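PDB 5BPZ: Anapc5 protein from Xenopus laevis, which is a subunit of the anaphase-promoting complex, a ubiquitin ligase that drives the cell cycle, and probably serves as a scaffold component through its helical N-terminal domain. Local coordinates for residues T31-S36 with G68-L73; S36-L41 with G131-H136; S42-N47 with P85-S90. All blocks are in the same frame, centred on the assembly; numbering follows the deposited sequence.

Contact 1. Residues T31-S36 with G68-L73; sequences TPYKIS and GPDMTL. With EDO (1,2-ethanediol), chain B.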
loop_
_atom_site.group_PDB
_atom_site.type_symbol
_atom_site.label_atom_id
_atom_site.label_comp_id
_atom_site.label_asym_id
_atom_site.label_seq_id
_atom_site.Cartn_x
_atom_site.Cartn_y
_atom_site.Cartn_z
ATOM N N THR A 31 -5.337 7.061 4.047
ATOM C CA THR A 31 -6.284 6.053 4.533
ATOM C C THR A 31 -5.673 4.638 4.446
ATOM O O THR A 31 -4.692 4.465 3.718
ATOM C CB THR A 31 -7.600 6.115 3.724
ATOM O OG1 THR A 31 -7.315 5.943 2.338
ATOM C CG2 THR A 31 -8.403 7.393 3.962
ATOM N N PRO A 32 -6.260 3.604 5.123
ATOM C CA PRO A 32 -5.725 2.230 4.982
ATOM C C PRO A 32 -5.661 1.708 3.534
ATOM O O PRO A 32 -4.766 0.924 3.221
ATOM C CB PRO A 32 -6.658 1.382 5.848
ATOM C CG PRO A 32 -7.347 2.332 6.753
ATOM C CD PRO A 32 -7.423 3.638 6.039
ATOM N N TYR A 33 -6.571 2.164 2.643
ATOM C CA TYR A 33 -6.529 1.793 1.222
ATOM C C TYR A 33 -5.255 2.367 0.567
ATOM O O TYR A 33 -4.581 1.662 -0.194
ATOM C CB TYR A 33 -7.778 2.295 0.462
ATOM C CG TYR A 33 -7.607 2.240 -1.041
ATOM C CD1 TYR A 33 -7.683 1.030 -1.727
ATOM C CD2 TYR A 33 -7.310 3.387 -1.771
ATOM C CE1 TYR A 33 -7.480 0.966 -3.101
ATOM C CE2 TYR A 33 -7.098 3.332 -3.150
ATOM C CZ TYR A 33 -7.201 2.121 -3.812
ATOM O OH TYR A 33 -6.995 2.050 -5.166
ATOM N N LYS A 34 -4.953 3.656 0.852
ATOM C CA LYS A 34 -3.788 4.369 0.311
ATOM C C LYS A 34 -2.491 3.702 0.773
ATOM O O LYS A 34 -1.564 3.596 -0.021
ATOM C CB LYS A 34 -3.803 5.857 0.710
ATOM C CG LYS A 34 -4.975 6.657 0.144
ATOM C CD LYS A 34 -4.643 7.374 -1.155
ATOM C CE LYS A 34 -5.449 8.641 -1.341
ATOM N NZ LYS A 34 -6.894 8.375 -1.562
ATOM N N ILE A 35 -2.454 3.212 2.037
ATOM C CA ILE A 35 -1.325 2.483 2.644
ATOM C C ILE A 35 -1.110 1.178 1.869
ATOM O O ILE A 35 0.021 0.838 1.509
ATOM C CB ILE A 35 -1.584 2.234 4.159
ATOM C CG1 ILE A 35 -1.497 3.562 4.960
ATOM C CG2 ILE A 35 -0.619 1.188 4.730
ATOM C CD1 ILE A 35 -2.088 3.492 6.446
ATOM N N SER A 36 -2.213 0.487 1.571
ATOM C CA SER A 36 -2.237 -0.763 0.815
ATOM C C SER A 36 -1.695 -0.571 -0.611
ATOM O O SER A 36 -0.996 -1.437 -1.134
ATOM C CB SER A 36 -3.650 -1.327 0.820
ATOM O OG SER A 36 -4.082 -1.501 2.161
ATOM N N GLY A 68 -7.974 6.657 -8.358
ATOM C CA GLY A 68 -9.355 6.302 -8.051
ATOM C C GLY A 68 -9.798 6.452 -6.607
ATOM O O GLY A 68 -9.014 6.874 -5.749
ATOM N N PRO A 69 -11.075 6.111 -6.311
ATOM C CA PRO A 69 -11.549 6.210 -4.919
ATOM C C PRO A 69 -11.125 5.000 -4.090
ATOM O O PRO A 69 -10.642 4.014 -4.644
ATOM C CB PRO A 69 -13.071 6.315 -5.058
ATOM C CG PRO A 69 -13.393 5.774 -6.416
ATOM C CD PRO A 69 -12.123 5.575 -7.205
ATOM N N ASP A 70 -11.290 5.086 -2.757
ATOM C CA ASP A 70 -10.944 4.009 -1.828
ATOM C C ASP A 70 -11.837 2.804 -2.056
ATOM O O ASP A 70 -13.010 2.955 -2.396
ATOM C CB ASP A 70 -11.085 4.481 -0.365
ATOM C CG ASP A 70 -9.941 5.330 0.177
ATOM O OD1 ASP A 70 -9.211 5.948 -0.637
ATOM O OD2 ASP A 70 -9.791 5.395 1.409
ATOM N N MET A 71 -11.275 1.611 -1.891
ATOM C CA MET A 71 -12.018 0.357 -2.010
ATOM C C MET A 71 -11.584 -0.555 -0.861
ATOM O O MET A 71 -10.588 -0.269 -0.211
ATOM C CB MET A 71 -11.776 -0.302 -3.392
ATOM C CG MET A 71 -10.370 -0.855 -3.567
ATOM S SD MET A 71 -9.986 -1.499 -5.212
ATOM C CE MET A 71 -10.353 -0.088 -6.234
ATOM N N THR A 72 -12.325 -1.642 -0.613
ATOM C CA THR A 72 -11.988 -2.604 0.440
ATOM C C THR A 72 -10.670 -3.333 0.088
ATOM O O THR A 72 -10.294 -3.402 -1.090
ATOM C CB THR A 72 -13.126 -3.635 0.589
ATOM O OG1 THR A 72 -13.193 -4.431 -0.585
ATOM C CG2 THR A 72 -14.484 -3.004 0.913
ATOM N N LEU A 73 -9.997 -3.915 1.099
ATOM C CA LEU A 73 -8.787 -4.696 0.864
ATOM C C LEU A 73 -9.095 -5.905 -0.078
ATOM O O LEU A 73 -8.290 -6.224 -0.943
ATOM C CB LEU A 73 -8.193 -5.192 2.198
ATOM C CG LEU A 73 -6.873 -5.981 2.116
ATOM C CD1 LEU A 73 -5.792 -5.198 1.396
ATOM C CD2 LEU A 73 -6.399 -6.380 3.498
HETATM C C1 EDO B . -11.939 -4.763 3.797
HETATM O O1 EDO B . -10.817 -3.918 3.818
HETATM C C2 EDO B . -11.745 -5.958 2.869
HETATM O O2 EDO B . -12.937 -6.687 2.779
HETATM O O HOH W 1 -9.344 2.995 3.303
HETATM O O HOH W 2 -9.091 3.179 -6.659
#
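The carboxylate of Asp-70 sits at the start of helix 32-46 and is shared by three groups there, while the backbone behind it lies over the ring of Tyr-33. Thr-31, the N-cap residue, gives its hydroxyl to the carboxylate: OG1 reaches Asp-70 OD2 at 2.7 Å, on the syn side and 24° out of the carboxylate plane. A water accepts from Tyr-33 N, in the first turn of the helix, and donates to the same OD2. The other oxygen, OD1, forms a salt bridge to Lys-34 whose hydrogen bond is weak; the lysine chain bends at chi2 and chi4 to bring Lys-34 NZ to 3.5 Å from Asp-70 OD1.

Next to the carboxylate the Tyr-33 ring lies against the 68-73 backbone. With CG anti to the backbone N (chi1 166°), the ring leans out from the helix and takes Asp-70 CA over one face, 4.0 Å from the centroid, a CH-pi contact. Met-71 N lies over the same face, offset toward the rim. Met-71 CG closes on Tyr-33 CE1 at 3.4 Å, and its sulfur stands obliquely to the ring in a Met-aromatic contact. The phenol oxygen bonds to Leu-65 O of helix 52-67 and receives a water that also donates to Pro-69 O. The loop then enters helix 73-83, where Thr-72 is the N-cap and an ethanediol, probably from the crystallisation liquor, accepts from Leu-73 N.

A carboxylate placed beside the positive end of a helix dipole, with a lysine nearby, would probably be favoured in its charged form.

Contact 2. Residues S36-L41 with G131-H136; sequences SVLVLL and GLFLRH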
loop_
_atom_site.group_PDB
_atom_site.type_symbol
_atom_site.label_atom_id
_atom_site.label_comp_id
_atom_site.label_asym_id
_atom_site.label_seq_id
_atom_site.Cartn_x
_atom_site.Cartn_y
_atom_site.Cartn_z
ATOM N N SER A 36 -2.213 0.487 1.571
ATOM C CA SER A 36 -2.237 -0.763 0.815
ATOM C C SER A 36 -1.695 -0.571 -0.611
ATOM O O SER A 36 -0.996 -1.437 -1.134
ATOM C CB SER A 36 -3.650 -1.327 0.820
ATOM O OG SER A 36 -4.082 -1.501 2.161
ATOM N N VAL A 37 -1.961 0.597 -1.206
ATOM C CA VAL A 37 -1.450 0.971 -2.530
ATOM C C VAL A 37 0.075 1.209 -2.444
ATOM O O VAL A 37 0.815 0.754 -3.316
ATOM C CB VAL A 37 -2.229 2.154 -3.149
ATOM C CG1 VAL A 37 -1.576 2.626 -4.445
ATOM C CG2 VAL A 37 -3.683 1.755 -3.408
ATOM N N LEU A 38 0.537 1.850 -1.356
ATOM C CA LEU A 38 1.963 2.068 -1.097
ATOM C C LEU A 38 2.670 0.723 -0.946
ATOM O O LEU A 38 3.728 0.541 -1.531
ATOM C CB LEU A 38 2.188 2.946 0.153
ATOM C CG LEU A 38 1.724 4.404 0.070
ATOM C CD1 LEU A 38 1.788 5.061 1.435
ATOM C CD2 LEU A 38 2.553 5.220 -0.959
ATOM N N VAL A 39 2.058 -0.232 -0.203
ATOM C CA VAL A 39 2.544 -1.611 0.003
ATOM C C VAL A 39 2.650 -2.283 -1.385
ATOM O O VAL A 39 3.666 -2.912 -1.687
ATOM C CB VAL A 39 1.612 -2.411 0.965
ATOM C CG1 VAL A 39 1.880 -3.913 0.895
ATOM C CG2 VAL A 39 1.731 -1.907 2.405
ATOM N N LEU A 40 1.608 -2.123 -2.224
ATOM C CA LEU A 40 1.601 -2.661 -3.574
ATOM C C LEU A 40 2.739 -2.070 -4.423
ATOM O O LEU A 40 3.444 -2.826 -5.096
ATOM C CB LEU A 40 0.236 -2.459 -4.241
ATOM C CG LEU A 40 0.148 -2.718 -5.746
ATOM C CD1 LEU A 40 0.403 -4.182 -6.080
ATOM C CD2 LEU A 40 -1.180 -2.277 -6.278
ATOM N N LEU A 41 2.937 -0.744 -4.358
ATOM C CA LEU A 41 4.011 -0.093 -5.107
ATOM C C LEU A 41 5.368 -0.595 -4.638
ATOM O O LEU A 41 6.216 -0.917 -5.467
ATOM C CB LEU A 41 3.920 1.437 -5.021
ATOM C CG LEU A 41 2.764 2.079 -5.796
ATOM C CD1 LEU A 41 2.538 3.528 -5.328
ATOM C CD2 LEU A 41 3.005 2.020 -7.305
ATOM N N GLY A 131 5.543 8.871 -8.391
ATOM C CA GLY A 131 6.413 9.815 -7.697
ATOM C C GLY A 131 5.654 10.860 -6.910
ATOM O O GLY A 131 5.956 11.084 -5.737
ATOM N N LEU A 132 4.631 11.468 -7.538
ATOM C CA LEU A 132 3.766 12.464 -6.901
ATOM C C LEU A 132 2.918 11.828 -5.812
ATOM O O LEU A 132 2.723 12.445 -4.763
ATOM C CB LEU A 132 2.888 13.205 -7.919
ATOM C CG LEU A 132 3.588 14.298 -8.715
ATOM C CD1 LEU A 132 2.908 14.521 -10.051
ATOM C CD2 LEU A 132 3.679 15.602 -7.920
ATOM N N PHE A 133 2.465 10.577 -6.034
ATOM C CA PHE A 133 1.680 9.812 -5.064
ATOM C C PHE A 133 2.521 9.477 -3.825
ATOM O O PHE A 133 2.030 9.619 -2.708
ATOM C CB PHE A 133 1.089 8.534 -5.697
ATOM C CG PHE A 133 0.151 7.757 -4.796
ATOM C CD1 PHE A 133 -1.182 8.130 -4.665
ATOM C CD2 PHE A 133 0.606 6.665 -4.065
ATOM C CE1 PHE A 133 -2.042 7.428 -3.815
ATOM C CE2 PHE A 133 -0.255 5.962 -3.215
ATOM C CZ PHE A 133 -1.573 6.348 -3.097
ATOM N N LEU A 134 3.778 9.029 -4.026
ATOM C CA LEU A 134 4.697 8.687 -2.938
ATOM C C LEU A 134 4.989 9.931 -2.112
ATOM O O LEU A 134 4.868 9.889 -0.891
ATOM C CB LEU A 134 6.002 8.065 -3.473
ATOM C CG LEU A 134 5.926 6.625 -4.007
ATOM C CD1 LEU A 134 7.142 6.295 -4.827
ATOM C CD2 LEU A 134 5.794 5.605 -2.879
ATOM N N ARG A 135 5.277 11.055 -2.798
ATOM C CA ARG A 135 5.540 12.372 -2.227
ATOM C C ARG A 135 4.345 12.859 -1.391
ATOM O O ARG A 135 4.508 13.120 -0.198
ATOM C CB ARG A 135 5.865 13.373 -3.355
ATOM C CG ARG A 135 6.368 14.710 -2.837
ATOM C CD ARG A 135 6.269 15.828 -3.854
ATOM N NE ARG A 135 6.257 17.131 -3.186
ATOM C CZ ARG A 135 7.346 17.809 -2.835
ATOM N NH1 ARG A 135 8.554 17.323 -3.096
ATOM N NH2 ARG A 135 7.236 18.980 -2.219
ATOM N N HIS A 136 3.150 12.954 -2.009
ATOM C CA HIS A 136 1.931 13.415 -1.341
ATOM C C HIS A 136 1.484 12.522 -0.188
ATOM O O HIS A 136 0.905 13.051 0.763
ATOM C CB HIS A 136 0.782 13.654 -2.334
ATOM C CG HIS A 136 1.037 14.799 -3.272
ATOM N ND1 HIS A 136 0.920 14.649 -4.643
ATOM C CD2 HIS A 136 1.412 16.072 -3.003
ATOM C CE1 HIS A 136 1.215 15.830 -5.162
ATOM N NE2 HIS A 136 1.523 16.717 -4.214
#
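The ring of Phe-133 is the one flat group in this contact, and its CD2-CE2 side runs in between Leu-38 of helix 32-46 on one side of the ring plane and Val-37 and Leu-41 on the other, all approaching obliquely. Leu-38 CD2 comes nearest, 3.7 Å from Phe-133 CE2. Val-37 CG1 meets the same ring carbon, Phe-133 CE2, at 3.8 Å and lies close to CZ as well, its side chain crossing that of Phe-133 at about a right angle. One turn further along, Leu-41 CD1 stands 3.9 Å from Phe-133 CD2. This part of the ring is thus set among methyl groups from Val-37, Leu-38 and Leu-41. Phe-133 reaches them because its CG is anti to the backbone N (chi1 -174°), which sends the ring out from helix 129-142 toward its partner.

Val-37, Leu-38 and Leu-41 follow the i, i+1, i+4 spacing that puts side chains on one face of an alpha-helix, and the contact is plain helix-helix packing in an all-helical domain. The two short axes approach to 11.3 Å and cross at -129°, a wide separation that the side chains bridge with their ends. No hydrogen bond joins the two segments.

Beside the ring, Leu-38 and Leu-134 slide past each other in opposite directions, with Leu-38 CD2 3.8 Å from Leu-134 CD2. The same leucine methyl therefore serves both residues of helix 129-142. Leu-66 of helix 52-67 touches Val-37 and Phe-133 alike, adding a third helix to this part of the core, while Phe-109, Phe-110 and Leu-113 of helix 103-114 pack on Leu-38.

Contact 3. Residues S42-N47 with P85-S90; sequences SEMSKN and PNVSSS
Val-87 faces the last turn of helix 32-46 and meets it mainly through one methyl. Val-87 CG1, anti to the carbonyl carbon, points at the helix end, 3.6 Å from Glu-43 O. Asn-47 ND2 lies 3.4 Å from Val-87 CG1. The CG2 branch makes a looser contact with Met-44 CG, whose side chain then leads away toward helix 52-67.

Asn-47 has its CG anti to the backbone N (chi1 -165°), which carries the amide across the valine at about a right angle. There it meets the amide of Asn-86, the two planes turned 80° apart and the two ND2 atoms 3.7 Å from each other. No direct bond joins them; one water accepts weakly from both nitrogens. Asn-47 OD1 is engaged by Lys-49 N just beyond the helix.

Glu-43 bends at chi2, folding its carboxylate back so that Glu-43 OE1 lies 3.7 Å from Ser-90 CB. OE2 pairs with Arg-94 further along helix 85-99 and also makes a salt bridge within its own helix, 3.6 Å from Glu-43 OE2 to Lys-46 NZ. The short axes of the two helices pass 9.6 Å apart at an angle of 132°.

With no direct hydrogen bond between the segments, their contact rests mainly on packing round Val-87 and of Glu-43 on Ser-90, with the water adding a weak bridge. The carboxylate, set between arginine and lysine, probably stays ionised, and its pairing with Arg-94 probably adds an electrostatic tie between the two helices.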
loop_
_atom_site.group_PDB
_atom_site.type_symbol
_atom_site.label_atom_id
_atom_site.label_comp_id
_atom_site.label_asym_id
_atom_site.label_seq_id
_atom_site.Cartn_x
_atom_site.Cartn_y
_atom_site.Cartn_z
ATOM N N SER A 42 5.533 -0.764 -3.321
ATOM C CA SER A 42 6.769 -1.285 -2.734
ATOM C C SER A 42 7.046 -2.728 -3.198
ATOM O O SER A 42 8.153 -3.018 -3.664
ATOM C CB SER A 42 6.706 -1.210 -1.217
ATOM O OG SER A 42 7.896 -1.706 -0.633
ATOM N N GLU A 43 6.025 -3.615 -3.093
ATOM C CA GLU A 43 6.111 -5.015 -3.498
ATOM C C GLU A 43 6.352 -5.180 -4.988
ATOM O O GLU A 43 7.042 -6.116 -5.394
ATOM C CB GLU A 43 4.881 -5.814 -3.036
ATOM C CG GLU A 43 4.820 -6.019 -1.522
ATOM C CD GLU A 43 6.091 -6.541 -0.877
ATOM O OE1 GLU A 43 6.604 -7.590 -1.334
ATOM O OE2 GLU A 43 6.596 -5.878 0.058
ATOM N N MET A 44 5.822 -4.257 -5.799
ATOM C CA MET A 44 6.026 -4.294 -7.244
ATOM C C MET A 44 7.489 -4.013 -7.597
ATOM O O MET A 44 8.040 -4.699 -8.450
ATOM C CB MET A 44 5.103 -3.303 -7.959
ATOM C CG MET A 44 3.742 -3.875 -8.257
ATOM S SD MET A 44 2.554 -2.584 -8.707
ATOM C CE MET A 44 3.006 -2.353 -10.448
ATOM N N SER A 45 8.123 -3.026 -6.929
ATOM C CA SER A 45 9.512 -2.676 -7.207
ATOM C C SER A 45 10.499 -3.757 -6.762
ATOM O O SER A 45 11.548 -3.898 -7.364
ATOM C CB SER A 45 9.870 -1.315 -6.609
ATOM O OG SER A 45 9.705 -1.299 -5.202
ATOM N N LYS A 46 10.138 -4.533 -5.747
ATOM C CA LYS A 46 10.962 -5.589 -5.156
ATOM C C LYS A 46 10.833 -6.945 -5.857
ATOM O O LYS A 46 11.687 -7.804 -5.643
ATOM C CB LYS A 46 10.611 -5.745 -3.661
ATOM C CG LYS A 46 11.094 -4.598 -2.776
ATOM C CD LYS A 46 10.299 -4.500 -1.471
ATOM C CE LYS A 46 10.907 -5.292 -0.339
ATOM N NZ LYS A 46 10.021 -5.328 0.857
ATOM N N ASN A 47 9.756 -7.164 -6.633
ATOM C CA ASN A 47 9.459 -8.432 -7.317
ATOM C C ASN A 47 10.676 -9.008 -8.069
ATOM O O ASN A 47 11.134 -8.432 -9.048
ATOM C CB ASN A 47 8.251 -8.259 -8.249
ATOM C CG ASN A 47 7.606 -9.533 -8.756
ATOM O OD1 ASN A 47 8.153 -10.640 -8.671
ATOM N ND2 ASN A 47 6.426 -9.382 -9.352
ATOM N N PRO A 85 -0.047 -11.709 -10.249
ATOM C CA PRO A 85 -0.422 -12.835 -9.364
ATOM C C PRO A 85 0.551 -13.147 -8.224
ATOM O O PRO A 85 0.105 -13.580 -7.161
ATOM C CB PRO A 85 -0.568 -14.015 -10.327
ATOM C CG PRO A 85 -0.764 -13.404 -11.667
ATOM C CD PRO A 85 0.043 -12.150 -11.656
ATOM N N ASN A 86 1.860 -12.881 -8.430
ATOM C CA ASN A 86 2.924 -13.083 -7.441
ATOM C C ASN A 86 2.733 -12.169 -6.220
ATOM O O ASN A 86 2.505 -12.666 -5.110
ATOM C CB ASN A 86 4.321 -12.812 -8.044
ATOM C CG ASN A 86 4.632 -13.445 -9.384
ATOM O OD1 ASN A 86 4.639 -14.671 -9.541
ATOM N ND2 ASN A 86 5.019 -12.620 -10.348
ATOM N N VAL A 87 2.779 -10.837 -6.447
ATOM C CA VAL A 87 2.755 -9.804 -5.410
ATOM C C VAL A 87 1.421 -9.700 -4.655
ATOM O O VAL A 87 1.448 -9.187 -3.549
ATOM C CB VAL A 87 3.245 -8.392 -5.880
ATOM C CG1 VAL A 87 4.561 -8.466 -6.641
ATOM C CG2 VAL A 87 2.196 -7.640 -6.674
ATOM N N SER A 88 0.282 -10.158 -5.212
ATOM C CA SER A 88 -1.023 -10.078 -4.525
ATOM C C SER A 88 -0.984 -10.630 -3.093
ATOM O O SER A 88 -1.433 -9.946 -2.165
ATOM C CB SER A 88 -2.116 -10.766 -5.335
ATOM O OG SER A 88 -1.817 -12.141 -5.518
ATOM N N SER A 89 -0.382 -11.830 -2.913
ATOM C CA SER A 89 -0.239 -12.481 -1.613
ATOM C C SER A 89 0.728 -11.721 -0.734
ATOM O O SER A 89 0.457 -11.553 0.452
ATOM C CB SER A 89 0.221 -13.930 -1.776
ATOM O OG SER A 89 -0.787 -14.729 -2.376
ATOM N N SER A 90 1.851 -11.260 -1.306
ATOM C CA SER A 90 2.886 -10.518 -0.591
ATOM C C SER A 90 2.333 -9.215 -0.042
ATOM O O SER A 90 2.699 -8.813 1.061
ATOM C CB SER A 90 4.076 -10.243 -1.503
ATOM O OG SER A 90 4.603 -11.451 -2.025
HETATM O O HOH W 3 3.561 -10.270 -10.769
#

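Overall arrangement
From the N terminus, helix 32-46 is used three times in succession. Its first turn meets the loop 68-73 in contact 1, closing a span that holds helix 52-67. The middle meets helix 129-142 in contact 2, the longest closure, and the last turn meets the start of helix 85-99 in contact 3, nested inside it. Contact 1 crosses both others along the chain. Contacts 1 and 2 share Ser-36 and touch where Lys-34 CD lies 3.7 Å from Phe-133 CE1; contacts 2 and 3 touch through Leu-40 and Val-87. Contacts 1 and 3, with centres about 17 Å apart, lie on opposite sides of the chain's centre.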